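Local structure of ferrous iron uptake transporter protein B (Streptococcus thermophilus, 3TAH) at residues Q79-V87 and V154-T163; T101-P109 and V166-Y174. The protein binds and probably hydrolyses GTP through this cytosolic G-protein domain, and as a whole probably drives ferrous iron uptake across the cell membrane. The protein carries 1 engineered substitution. All blocks are in the same frame, centred on the assembly; numbering follows the deposited sequence. Where two conformers were deposited one is given.

Interaction 1: Q79-V87 and V154-T163; sequences QRADSILNV and VVKKAAHTTT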
loop_
_atom_site.group_PDB
_atom_site.type_symbol
_atom_site.label_atom_id
_atom_site.label_comp_id
_atom_site.label_asym_id
_atom_site.label_seq_id
_atom_site.Cartn_x
_atom_site.Cartn_y
_atom_site.Cartn_z
ATOM N N GLN A 79 -5.495 -7.915 -8.898
ATOM C CA GLN A 79 -5.397 -9.146 -8.138
ATOM C C GLN A 79 -4.428 -10.174 -8.784
ATOM O O GLN A 79 -4.626 -11.374 -8.637
ATOM C CB GLN A 79 -6.795 -9.751 -7.882
ATOM C CG GLN A 79 -7.870 -8.721 -7.450
ATOM C CD GLN A 79 -9.120 -9.365 -6.858
ATOM O OE1 GLN A 79 -10.237 -9.207 -7.385
ATOM N NE2 GLN A 79 -8.937 -10.102 -5.766
ATOM N N ARG A 80 -3.396 -9.700 -9.487
ATOM C CA ARG A 80 -2.343 -10.563 -10.039
ATOM C C ARG A 80 -1.201 -10.766 -9.035
ATOM O O ARG A 80 -0.491 -11.765 -9.106
ATOM C CB ARG A 80 -1.763 -9.987 -11.332
ATOM N N ALA A 81 -1.010 -9.819 -8.118
ATOM C CA ALA A 81 -0.003 -9.962 -7.073
ATOM C C ALA A 81 -0.498 -10.828 -5.912
ATOM O O ALA A 81 -1.619 -10.654 -5.430
ATOM C CB ALA A 81 0.407 -8.583 -6.554
ATOM N N ASP A 82 0.338 -11.758 -5.461
ATOM C CA ASP A 82 0.060 -12.568 -4.296
ATOM C C ASP A 82 0.385 -11.820 -3.012
ATOM O O ASP A 82 -0.279 -12.035 -2.019
ATOM C CB ASP A 82 0.862 -13.866 -4.347
ATOM C CG ASP A 82 0.490 -14.722 -5.549
ATOM O OD1 ASP A 82 -0.641 -15.224 -5.576
ATOM O OD2 ASP A 82 1.320 -14.877 -6.456
ATOM N N SER A 83 1.407 -10.967 -3.059
ATOM C CA SER A 83 1.947 -10.254 -1.900
ATOM C C SER A 83 2.409 -8.869 -2.321
ATOM O O SER A 83 2.801 -8.674 -3.469
ATOM C CB SER A 83 3.154 -11.037 -1.354
ATOM O OG SER A 83 4.128 -10.190 -0.752
ATOM N N ILE A 84 2.347 -7.904 -1.403
ATOM C CA ILE A 84 2.991 -6.607 -1.597
ATOM C C ILE A 84 4.189 -6.566 -0.648
ATOM O O ILE A 84 4.010 -6.781 0.546
ATOM C CB ILE A 84 2.067 -5.423 -1.269
ATOM C CG1 ILE A 84 0.925 -5.316 -2.278
ATOM C CG2 ILE A 84 2.846 -4.101 -1.289
ATOM C CD1 ILE A 84 -0.099 -4.240 -1.903
ATOM N N LEU A 85 5.383 -6.295 -1.181
ATOM C CA LEU A 85 6.591 -6.064 -0.381
ATOM C C LEU A 85 6.849 -4.558 -0.450
ATOM O O LEU A 85 7.263 -4.011 -1.484
ATOM C CB LEU A 85 7.778 -6.885 -0.895
ATOM C CG LEU A 85 9.097 -6.749 -0.122
ATOM C CD1 LEU A 85 8.966 -6.978 1.373
ATOM C CD2 LEU A 85 10.112 -7.731 -0.708
ATOM N N ASN A 86 6.560 -3.897 0.665
ATOM C CA ASN A 86 6.545 -2.444 0.767
ATOM C C ASN A 86 7.883 -2.004 1.354
ATOM O O ASN A 86 8.165 -2.292 2.518
ATOM C CB ASN A 86 5.330 -2.023 1.629
ATOM C CG ASN A 86 5.235 -0.524 1.889
ATOM O OD1 ASN A 86 4.635 -0.101 2.889
ATOM N ND2 ASN A 86 5.801 0.285 1.002
ATOM N N VAL A 87 8.690 -1.319 0.541
ATOM C CA VAL A 87 9.987 -0.768 0.975
ATOM C C VAL A 87 9.726 0.596 1.619
ATOM O O VAL A 87 9.186 1.506 0.980
ATOM C CB VAL A 87 10.988 -0.639 -0.201
ATOM C CG1 VAL A 87 12.336 -0.085 0.270
ATOM C CG2 VAL A 87 11.165 -1.986 -0.888
ATOM N N VAL A 154 13.153 -10.793 4.603
ATOM C CA VAL A 154 11.929 -10.074 4.207
ATOM C C VAL A 154 11.291 -10.762 2.996
ATOM O O VAL A 154 10.053 -10.895 2.944
ATOM C CB VAL A 154 12.142 -8.541 3.997
ATOM C CG1 VAL A 154 12.839 -8.215 2.661
ATOM C CG2 VAL A 154 10.798 -7.793 4.117
ATOM N N VAL A 155 12.110 -11.223 2.046
ATOM C CA VAL A 155 11.577 -11.931 0.872
ATOM C C VAL A 155 10.836 -13.206 1.303
ATOM O O VAL A 155 9.734 -13.487 0.799
ATOM C CB VAL A 155 12.674 -12.213 -0.195
ATOM C CG1 VAL A 155 12.172 -13.193 -1.278
ATOM C CG2 VAL A 155 13.129 -10.914 -0.833
ATOM N N LYS A 156 11.409 -13.959 2.246
ATOM C CA LYS A 156 10.760 -15.161 2.791
ATOM C C LYS A 156 9.409 -14.873 3.455
ATOM O O LYS A 156 8.418 -15.605 3.261
ATOM C CB LYS A 156 11.676 -15.851 3.813
ATOM C CG LYS A 156 11.146 -17.206 4.326
ATOM C CD LYS A 156 12.160 -17.909 5.225
ATOM C CE LYS A 156 11.597 -19.211 5.782
ATOM N NZ LYS A 156 12.548 -19.844 6.746
ATOM N N LYS A 157 9.382 -13.813 4.253
ATOM C CA LYS A 157 8.169 -13.386 4.926
ATOM C C LYS A 157 7.095 -13.003 3.917
ATOM O O LYS A 157 5.949 -13.481 4.013
ATOM C CB LYS A 157 8.474 -12.221 5.868
ATOM C CG LYS A 157 7.320 -11.711 6.723
ATOM C CD LYS A 157 6.649 -12.798 7.554
ATOM C CE LYS A 157 7.596 -13.387 8.583
ATOM N NZ LYS A 157 6.853 -14.275 9.528
ATOM N N ALA A 158 7.465 -12.164 2.946
ATOM C CA ALA A 158 6.537 -11.740 1.901
ATOM C C ALA A 158 6.003 -12.952 1.152
ATOM O O ALA A 158 4.795 -13.041 0.900
ATOM C CB ALA A 158 7.194 -10.745 0.933
ATOM N N ALA A 159 6.895 -13.890 0.819
ATOM C CA ALA A 159 6.496 -15.114 0.102
ATOM C C ALA A 159 5.472 -15.977 0.846
ATOM O O ALA A 159 4.705 -16.690 0.182
ATOM C CB ALA A 159 7.726 -15.954 -0.290
ATOM N N HIS A 160 5.450 -15.901 2.186
ATOM C CA HIS A 160 4.511 -16.656 3.035
ATOM C C HIS A 160 3.371 -15.818 3.617
ATOM O O HIS A 160 2.651 -16.286 4.495
ATOM C CB HIS A 160 5.283 -17.360 4.161
ATOM C CG HIS A 160 6.142 -18.475 3.659
ATOM N ND1 HIS A 160 7.461 -18.295 3.304
ATOM C CD2 HIS A 160 5.862 -19.780 3.421
ATOM C CE1 HIS A 160 7.963 -19.442 2.882
ATOM N NE2 HIS A 160 7.013 -20.358 2.938
ATOM N N THR A 161 3.214 -14.598 3.105
ATOM C CA THR A 161 2.186 -13.649 3.514
ATOM C C THR A 161 1.442 -13.212 2.245
ATOM O O THR A 161 1.696 -12.140 1.676
ATOM C CB THR A 161 2.807 -12.449 4.243
ATOM O OG1 THR A 161 3.651 -12.912 5.304
ATOM C CG2 THR A 161 1.711 -11.528 4.814
ATOM N N THR A 162 0.523 -14.065 1.805
ATOM C CA THR A 162 -0.141 -13.900 0.518
ATOM C C THR A 162 -1.662 -13.904 0.597
ATOM O O THR A 162 -2.244 -14.189 1.645
ATOM C CB THR A 162 0.283 -15.022 -0.458
ATOM O OG1 THR A 162 -0.346 -16.251 -0.057
ATOM C CG2 THR A 162 1.808 -15.178 -0.501
ATOM N N THR A 163 -2.292 -13.582 -0.535
ATOM C CA THR A 163 -3.747 -13.636 -0.672
ATOM C C THR A 163 -4.276 -15.066 -0.385
ATOM O O THR A 163 -5.434 -15.232 -0.001
ATOM C CB THR A 163 -4.201 -13.169 -2.075
ATOM O OG1 THR A 163 -3.575 -13.980 -3.075
ATOM C CG2 THR A 163 -3.835 -11.698 -2.326
HETATM O O HOH W 1 -3.669 -12.981 -5.546
HETATM O O HOH W 2 -1.857 -16.074 -3.290
HETATM O O HOH W 3 3.089 -9.794 1.938
#

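Interaction 2: T101-P109 and V166-Y174; sequences TQLIETGIP and VGDLAFPIY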
loop_
_atom_site.group_PDB
_atom_site.type_symbol
_atom_site.label_atom_id
_atom_site.label_comp_id
_atom_site.label_asym_id
_atom_site.label_seq_id
_atom_site.Cartn_x
_atom_site.Cartn_y
_atom_site.Cartn_z
ATOM N N THR A 101 -0.508 2.783 4.204
ATOM C CA THR A 101 -1.920 2.653 4.602
ATOM C C THR A 101 -2.802 2.333 3.392
ATOM O O THR A 101 -3.731 1.528 3.465
ATOM C CB THR A 101 -2.447 3.907 5.360
ATOM O OG1 THR A 101 -2.410 5.066 4.516
ATOM C CG2 THR A 101 -1.656 4.167 6.658
ATOM N N GLN A 102 -2.495 2.956 2.266
ATOM C CA GLN A 102 -3.228 2.723 1.035
ATOM C C GLN A 102 -2.974 1.350 0.432
ATOM O O GLN A 102 -3.888 0.737 -0.118
ATOM C CB GLN A 102 -2.891 3.807 0.016
ATOM C CG GLN A 102 -3.250 5.213 0.461
ATOM C CD GLN A 102 -2.712 6.244 -0.491
ATOM O OE1 GLN A 102 -3.009 6.186 -1.681
ATOM N NE2 GLN A 102 -1.904 7.180 0.009
ATOM N N LEU A 103 -1.731 0.880 0.535
ATOM C CA LEU A 103 -1.376 -0.473 0.095
ATOM C C LEU A 103 -2.149 -1.543 0.878
ATOM O O LEU A 103 -2.672 -2.488 0.276
ATOM C CB LEU A 103 0.131 -0.704 0.197
ATOM C CG LEU A 103 1.015 0.207 -0.671
ATOM C CD1 LEU A 103 2.499 0.026 -0.307
ATOM C CD2 LEU A 103 0.791 -0.009 -2.185
ATOM N N ILE A 104 -2.243 -1.389 2.204
ATOM C CA ILE A 104 -2.981 -2.347 3.034
ATOM C C ILE A 104 -4.429 -2.435 2.555
ATOM O O ILE A 104 -5.008 -3.515 2.477
ATOM C CB ILE A 104 -2.904 -1.978 4.546
ATOM C CG1 ILE A 104 -1.454 -2.096 5.055
ATOM C CG2 ILE A 104 -3.831 -2.885 5.379
ATOM C CD1 ILE A 104 -1.178 -1.507 6.458
ATOM N N GLU A 105 -5.007 -1.284 2.226
ATOM C CA GLU A 105 -6.410 -1.189 1.827
ATOM C C GLU A 105 -6.737 -1.899 0.501
ATOM O O GLU A 105 -7.898 -2.219 0.249
ATOM C CB GLU A 105 -6.822 0.279 1.780
ATOM C CG GLU A 105 -6.862 0.871 3.194
ATOM C CD GLU A 105 -6.848 2.381 3.247
ATOM O OE1 GLU A 105 -6.700 3.043 2.194
ATOM O OE2 GLU A 105 -6.992 2.906 4.370
ATOM N N THR A 106 -5.731 -2.163 -0.330
ATOM C CA THR A 106 -5.944 -2.928 -1.568
ATOM C C THR A 106 -6.405 -4.370 -1.305
ATOM O O THR A 106 -6.979 -5.028 -2.189
ATOM C CB THR A 106 -4.671 -2.994 -2.451
ATOM O OG1 THR A 106 -3.684 -3.810 -1.806
ATOM C CG2 THR A 106 -4.115 -1.592 -2.772
ATOM N N GLY A 107 -6.138 -4.870 -0.099
ATOM C CA GLY A 107 -6.460 -6.230 0.266
ATOM C C GLY A 107 -5.441 -7.281 -0.139
ATOM O O GLY A 107 -5.682 -8.458 0.112
ATOM N N ILE A 108 -4.329 -6.886 -0.761
ATOM C CA ILE A 108 -3.225 -7.808 -1.025
ATOM C C ILE A 108 -2.279 -7.682 0.166
ATOM O O ILE A 108 -1.749 -6.593 0.395
ATOM C CB ILE A 108 -2.463 -7.457 -2.281
ATOM C CG1 ILE A 108 -3.392 -7.482 -3.490
ATOM C CG2 ILE A 108 -1.317 -8.439 -2.475
ATOM C CD1 ILE A 108 -2.697 -7.121 -4.756
ATOM N N PRO A 109 -2.070 -8.771 0.930
ATOM C CA PRO A 109 -1.282 -8.666 2.179
ATOM C C PRO A 109 0.073 -8.006 2.007
ATOM O O PRO A 109 0.815 -8.352 1.079
ATOM C CB PRO A 109 -1.128 -10.122 2.615
ATOM C CG PRO A 109 -2.385 -10.714 2.142
ATOM C CD PRO A 109 -2.588 -10.147 0.778
ATOM N N VAL A 166 -3.185 -15.622 4.015
ATOM C CA VAL A 166 -3.754 -14.707 5.001
ATOM C C VAL A 166 -5.282 -14.711 4.924
ATOM O O VAL A 166 -5.854 -14.703 3.823
ATOM C CB VAL A 166 -3.174 -13.270 4.790
ATOM C CG1 VAL A 166 -3.830 -12.218 5.712
ATOM C CG2 VAL A 166 -1.687 -13.291 5.003
ATOM N N GLY A 167 -5.922 -14.719 6.092
ATOM C CA GLY A 167 -7.377 -14.677 6.215
ATOM C C GLY A 167 -7.912 -13.257 6.211
ATOM O O GLY A 167 -7.735 -12.527 5.227
ATOM N N ASP A 168 -8.549 -12.850 7.308
ATOM C CA ASP A 168 -9.190 -11.530 7.392
ATOM C C ASP A 168 -8.208 -10.366 7.197
ATOM O O ASP A 168 -7.053 -10.460 7.592
ATOM C CB ASP A 168 -9.908 -11.344 8.745
ATOM C CG ASP A 168 -11.166 -12.204 8.886
ATOM O OD1 ASP A 168 -11.584 -12.880 7.918
ATOM O OD2 ASP A 168 -11.745 -12.189 9.995
ATOM N N LEU A 169 -8.692 -9.284 6.587
ATOM C CA LEU A 169 -7.900 -8.063 6.408
ATOM C C LEU A 169 -7.807 -7.300 7.734
ATOM O O LEU A 169 -8.830 -7.018 8.343
ATOM C CB LEU A 169 -8.535 -7.165 5.328
ATOM C CG LEU A 169 -7.861 -5.822 4.985
ATOM C CD1 LEU A 169 -6.429 -6.055 4.514
ATOM C CD2 LEU A 169 -8.666 -4.978 3.945
ATOM N N ALA A 170 -6.596 -6.981 8.187
ATOM C CA ALA A 170 -6.415 -6.058 9.319
ATOM C C ALA A 170 -6.098 -4.692 8.726
ATOM O O ALA A 170 -4.942 -4.385 8.434
ATOM C CB ALA A 170 -5.315 -6.519 10.251
ATOM N N PHE A 171 -7.127 -3.869 8.537
ATOM C CA PHE A 171 -6.961 -2.566 7.892
ATOM C C PHE A 171 -6.830 -1.446 8.927
ATOM O O PHE A 171 -7.396 -1.560 10.022
ATOM C CB PHE A 171 -8.140 -2.274 6.957
ATOM C CG PHE A 171 -9.492 -2.368 7.623
ATOM C CD1 PHE A 171 -9.988 -1.316 8.391
ATOM C CD2 PHE A 171 -10.276 -3.517 7.476
ATOM C CE1 PHE A 171 -11.233 -1.402 9.002
ATOM C CE2 PHE A 171 -11.524 -3.608 8.089
ATOM C CZ PHE A 171 -12.001 -2.554 8.852
ATOM N N PRO A 172 -6.099 -0.366 8.590
ATOM C CA PRO A 172 -6.065 0.804 9.482
ATOM C C PRO A 172 -7.473 1.295 9.820
ATOM O O PRO A 172 -8.264 1.563 8.926
ATOM C CB PRO A 172 -5.321 1.866 8.657
ATOM C CG PRO A 172 -4.435 1.063 7.769
ATOM C CD PRO A 172 -5.210 -0.180 7.428
ATOM N N ILE A 173 -7.779 1.384 11.109
ATOM C CA ILE A 173 -9.091 1.832 11.563
ATOM C C ILE A 173 -8.981 3.321 11.846
ATOM O O ILE A 173 -8.122 3.744 12.625
ATOM C CB ILE A 173 -9.566 1.052 12.821
ATOM C CG1 ILE A 173 -9.740 -0.428 12.501
ATOM C CG2 ILE A 173 -10.889 1.630 13.365
ATOM C CD1 ILE A 173 -10.004 -1.298 13.741
ATOM N N TYR A 174 -9.838 4.111 11.202
ATOM C CA TYR A 174 -9.841 5.568 11.330
ATOM C C TYR A 174 -10.920 6.022 12.315
ATOM O O TYR A 174 -11.574 5.191 12.950
ATOM C CB TYR A 174 -10.055 6.204 9.951
ATOM C CG TYR A 174 -9.022 5.757 8.952
ATOM C CD1 TYR A 174 -7.651 5.897 9.233
ATOM C CD2 TYR A 174 -9.379 5.198 7.747
ATOM C CE1 TYR A 174 -6.673 5.482 8.326
ATOM C CE2 TYR A 174 -8.407 4.771 6.833
ATOM C CZ TYR A 174 -7.057 4.926 7.131
ATOM O OH TYR A 174 -6.086 4.523 6.250
HETATM O O HOH W 4 -8.087 1.222 6.213
#

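Interaction 1: Q79-V87 and V154-T163
Leu85 and Ser83 of strand 83-89 turn their side chains onto helix 151-159, one of the helices flanking the mixed sheet of this P-loop G domain. The two elements run roughly antiparallel: the axes of strand 83-87 and helix 154-159 approach to 8.6 Å at their closest, at an angle of 149°.

The apolar part belongs to Leu85. With CG anti to the backbone N (chi1 -179°), the leucine reaches out from the strand and spreads its branches over the helix: CD1 lies against CG2 of Val154 at 3.4 Å, tighter than a usual carbon contact, and also approaches CB of Ala158, while CD2 grazes Val155. Ile6 and Leu8 of the neighbouring strand 4-10 pack against the same leucine, which thus lies among helix 151-159 and two strands.

The polar part begins two residues earlier, at Ser83. Its CB rests against the carbonyl oxygens of Ala158 and Thr161 where the helix gives out, and Ser83 OG and Thr161 O share a water, which lies 2.7 Å from Thr161 O. Thr161 OG1 in turn bonds back to Lys157 O, tying the chain to the last helical turn.

Beyond the helix the chain runs beside Asp82. Thr163 N donates to Asp82 O at 2.9 Å, in the carbonyl plane, and the CA-H of Thr162 meets the same oxygen. Asp82 OD2 turns instead to the backbone N of Glu5. Two waters meet at Thr163 OG1: one donates to Ala81 O, the other to Asp82 OD1, each water lying 2.7 Å from the hydroxyl oxygen.

Interaction 2: T101-P109 and V166-Y174
Tyr174 and Glu105 extend toward each other from the two segments and meet through a hydrogen bond of 2.6 Å from Tyr174 OH to Glu105 OE2. The carboxylate stands almost perpendicular to the ring, 86° between the planes, and OE2 sits at the ring's edge; seen from the acid, the hydroxyl arrives on the syn side, 25° out of the carboxylate plane. A water donates to the same OE2 and to Pro172 O, while OE1 forms a salt bridge with Arg249 of helix 241-259. The carboxylate is thus held through both oxygens, and the positive partner probably favours its charged form. Pro172 O also lies over the centre of one face of the Tyr174 ring.

With CG1 of Ile104 beside the backbone N (chi1 -65°), its CG2 methyl is the branch turned to the loop, 3.7 Å from Pro172 CD and close to Ala170 O. Leu169 lays CD1 against Ile104 O, beside Gly107. Farther along, Pro109 and Val166 lie alongside, running opposite ways, with Pro109 CG 3.8 Å from Val166 CB.

The arrangement is a domain junction: the linker from the G domain to the FeoB helical domain runs along helix 93-105 and the turn after it.

How the interactions relate
The two contacts interlock along the chain, since strand 83-89 leads into helix 93-105 and the polypeptide leaving helix 151-159 becomes the linker of interaction 2. Their centres are 13 Å apart. Pro109 joins them: its O probably accepts a hydrogen bond from Ile84 N at 3.0 Å, and its ring carbon CG packs 3.5 Å from Thr162 O. Leu103 CD1 also touches Asn86 CG, 3.6 Å away, on the face of the strand turned from helix 151-159. In interaction 1 the side chain of Val154 is about 11 Å from the bound GDP analogue; in interaction 2 that of Thr101 is about 10 Å from the side chain of Asn11 in the P-loop.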